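Local coordinates for protein neuraminidase (Bacteroides thetaiotaomicron, PDB 5MUL) that is a beta-propeller glycoside hydrolase, probably a rhamnosidase, and binds beta-D-glucuronic acid, at residues Y147-G152 and M170-L175. Sequence-based numbering, arbitrary orientation. Where two conformers were deposited one is given.
Sequences YPLTDG and MNRYSL. With BDP (beta-D-glucopyranuronic acid), chain B.
Leu-149 and Arg-172 meet through carbon alone: CD1 of Leu-149 lies 3.9 Å from CG of Arg-172 and only slightly farther from CD, touching the aliphatic shaft of the arginine rather than its charged end. With CG of Arg-172 anti to the backbone N (chi1 170°) and the chain extended as far as NE, that shaft crosses the leucine branch at a slant. The second touch lies at the turn, where CD2 of Leu-175 reaches 3.6 Å from the carbonyl O of Gly-152 and 3.8 Å from O of Asp-151. Shortening Leu-175 to an alanine would remove CD2 and would probably leave a gap beside the Asp-151 and Gly-152 carbonyls, with this part of the turn freer to shift.

The turn illustrates how main-chain N-H groups can receive a carboxylate. Gly-152 N donates to O6B of the glucuronic acid at 3.0 Å, and Asp-151 N gives a weak bond of 3.3 Å to O6A, so consecutive amides reach one carboxylate oxygen each, neither bond being straight. Gly-152, at phi 93°, has a backbone shape that would press a side chain against the preceding carbonyl O, while Leu-175 CD2 would also stand in the way. Beside the sugar, CG of Pro-148 packs 3.8 Å from C3; the sugar is also hydrogen-bonded to Glu-389, Lys-392 and the carbonyl O of Asp-203.

Asp-153 is the second-shell tie, forming a salt bridge with NH2 of Arg-172 and accepting a hydrogen bond from the backbone N of Leu-175. In this propeller blade, strand 154-160 runs antiparallel between strands 144-148 and 167-174, so the contact sets the turn that leads from strand 144-148 into strand 154-160 against the end of strand 167-174 and Leu-175, while strand 179-184 flanks strand 167-174 on its other side.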
loop_
_atom_site.group_PDB
_atom_site.type_symbol
_atom_site.label_atom_id
_atom_site.label_comp_id
_atom_site.label_asym_id
_atom_site.label_seq_id
_atom_site.Cartn_x
_atom_site.Cartn_y
_atom_site.Cartn_z
ATOM N N TYR A 147 7.393 -5.379 3.282
ATOM C CA TYR A 147 8.095 -4.115 3.120
ATOM C C TYR A 147 9.571 -4.397 3.240
ATOM O O TYR A 147 9.967 -5.268 4.010
ATOM C CB TYR A 147 7.705 -3.092 4.208
ATOM C CG TYR A 147 6.219 -2.894 4.317
ATOM C CD1 TYR A 147 5.434 -3.761 5.082
ATOM C CD2 TYR A 147 5.579 -1.901 3.601
ATOM C CE1 TYR A 147 4.058 -3.592 5.124
ATOM C CE2 TYR A 147 4.220 -1.750 3.651
ATOM C CZ TYR A 147 3.489 -2.597 4.417
ATOM O OH TYR A 147 2.095 -2.418 4.458
ATOM N N PRO A 148 10.430 -3.638 2.555
ATOM C CA PRO A 148 11.865 -3.759 2.769
ATOM C C PRO A 148 12.297 -3.026 4.041
ATOM O O PRO A 148 11.603 -2.109 4.481
ATOM C CB PRO A 148 12.425 -2.998 1.578
ATOM C CG PRO A 148 11.446 -1.896 1.386
ATOM C CD PRO A 148 10.109 -2.536 1.625
ATOM N N LEU A 149 13.384 -3.461 4.656
ATOM C CA LEU A 149 14.011 -2.766 5.767
ATOM C C LEU A 149 15.470 -2.539 5.392
ATOM O O LEU A 149 15.970 -3.130 4.439
ATOM C CB LEU A 149 13.924 -3.585 7.057
ATOM C CG LEU A 149 12.516 -3.850 7.616
ATOM C CD1 LEU A 149 12.599 -4.796 8.811
ATOM C CD2 LEU A 149 11.810 -2.560 8.010
ATOM N N THR A 150 16.169 -1.781 6.207
ATOM C CA THR A 150 17.566 -1.498 5.954
ATOM C C THR A 150 18.392 -2.752 5.836
ATOM O O THR A 150 18.137 -3.769 6.517
ATOM C CB THR A 150 18.157 -0.685 7.099
ATOM O OG1 THR A 150 17.962 -1.375 8.336
ATOM C CG2 THR A 150 17.538 0.685 7.114
ATOM N N ASP A 151 19.372 -2.685 4.945
ATOM C CA ASP A 151 20.390 -3.744 4.781
ATOM C C ASP A 151 19.846 -5.103 4.376
ATOM O O ASP A 151 20.416 -6.137 4.713
ATOM C CB ASP A 151 21.294 -3.850 6.031
ATOM C CG ASP A 151 22.156 -2.607 6.240
ATOM O OD1 ASP A 151 22.406 -1.862 5.276
ATOM O OD2 ASP A 151 22.542 -2.383 7.390
ATOM N N GLY A 152 18.734 -5.092 3.647
ATOM C CA GLY A 152 18.270 -6.317 3.005
ATOM C C GLY A 152 17.286 -7.168 3.768
ATOM O O GLY A 152 16.803 -8.166 3.259
ATOM N N MET A 170 3.129 -8.181 13.217
ATOM C CA MET A 170 4.298 -7.697 12.486
ATOM C C MET A 170 5.497 -8.589 12.751
ATOM O O MET A 170 5.825 -8.852 13.941
ATOM C CB MET A 170 4.599 -6.270 12.928
ATOM C CG MET A 170 5.779 -5.613 12.266
ATOM S SD MET A 170 6.091 -3.943 12.831
ATOM C CE MET A 170 4.762 -3.057 12.045
ATOM N N ASN A 171 6.137 -9.062 11.694
ATOM C CA ASN A 171 7.323 -9.910 11.758
ATOM C C ASN A 171 8.468 -9.249 11.014
ATOM O O ASN A 171 8.238 -8.395 10.153
ATOM C CB ASN A 171 7.104 -11.272 11.078
ATOM C CG ASN A 171 6.033 -12.115 11.713
ATOM O OD1 ASN A 171 5.784 -11.989 12.905
ATOM N ND2 ASN A 171 5.438 -13.004 10.940
ATOM N N ARG A 172 9.689 -9.702 11.297
ATOM C CA ARG A 172 10.887 -9.258 10.576
ATOM C C ARG A 172 11.683 -10.464 10.121
ATOM O O ARG A 172 11.896 -11.404 10.886
ATOM C CB ARG A 172 11.778 -8.369 11.456
ATOM C CG ARG A 172 13.158 -8.042 10.875
ATOM C CD ARG A 172 13.954 -7.182 11.851
ATOM N NE ARG A 172 15.288 -6.862 11.365
ATOM C CZ ARG A 172 16.199 -6.201 12.089
ATOM N NH1 ARG A 172 15.928 -5.780 13.327
ATOM N NH2 ARG A 172 17.389 -5.946 11.567
ATOM N N TYR A 173 12.161 -10.411 8.889
ATOM C CA TYR A 173 13.098 -11.399 8.339
ATOM C C TYR A 173 14.500 -10.832 8.419
ATOM O O TYR A 173 14.807 -9.808 7.816
ATOM C CB TYR A 173 12.749 -11.685 6.882
ATOM C CG TYR A 173 13.625 -12.704 6.206
ATOM C CD1 TYR A 173 13.543 -14.030 6.563
ATOM C CD2 TYR A 173 14.474 -12.343 5.181
ATOM C CE1 TYR A 173 14.322 -15.000 5.946
ATOM C CE2 TYR A 173 15.263 -13.301 4.542
ATOM C CZ TYR A 173 15.177 -14.625 4.943
ATOM O OH TYR A 173 15.967 -15.584 4.318
ATOM N N SER A 174 15.342 -11.513 9.198
ATOM C CA SER A 174 16.742 -11.120 9.350
ATOM C C SER A 174 17.564 -11.863 8.342
ATOM O O SER A 174 17.600 -13.091 8.343
ATOM C CB SER A 174 17.237 -11.436 10.752
ATOM O OG SER A 174 18.660 -11.309 10.780
ATOM N N LEU A 175 18.241 -11.108 7.486
ATOM C CA LEU A 175 19.031 -11.695 6.433
ATOM C C LEU A 175 20.253 -12.416 7.006
ATOM O O LEU A 175 20.673 -13.436 6.455
ATOM C CB LEU A 175 19.394 -10.602 5.410
ATOM C CG LEU A 175 19.796 -10.959 4.002
ATOM C CD1 LEU A 175 18.688 -11.753 3.325
ATOM C CD2 LEU A 175 20.118 -9.676 3.254
HETATM C C1 BDP B . 14.961 0.396 3.310
HETATM C C2 BDP B . 14.498 1.189 2.098
HETATM C C3 BDP B . 14.547 0.271 0.877
HETATM C C4 BDP B . 15.919 -0.412 0.770
HETATM C C5 BDP B . 16.256 -1.152 2.046
HETATM C C6 BDP B . 17.591 -1.839 1.970
HETATM O O2 BDP B . 13.151 1.670 2.256
HETATM O O3 BDP B . 14.232 1.021 -0.291
HETATM O O4 BDP B . 15.893 -1.335 -0.316
HETATM O O5 BDP B . 16.271 -0.176 3.081
HETATM O O6A BDP B . 18.625 -1.147 2.095
HETATM O O1 BDP B . 15.045 1.282 4.426
HETATM O O6B BDP B . 17.622 -3.074 1.783
#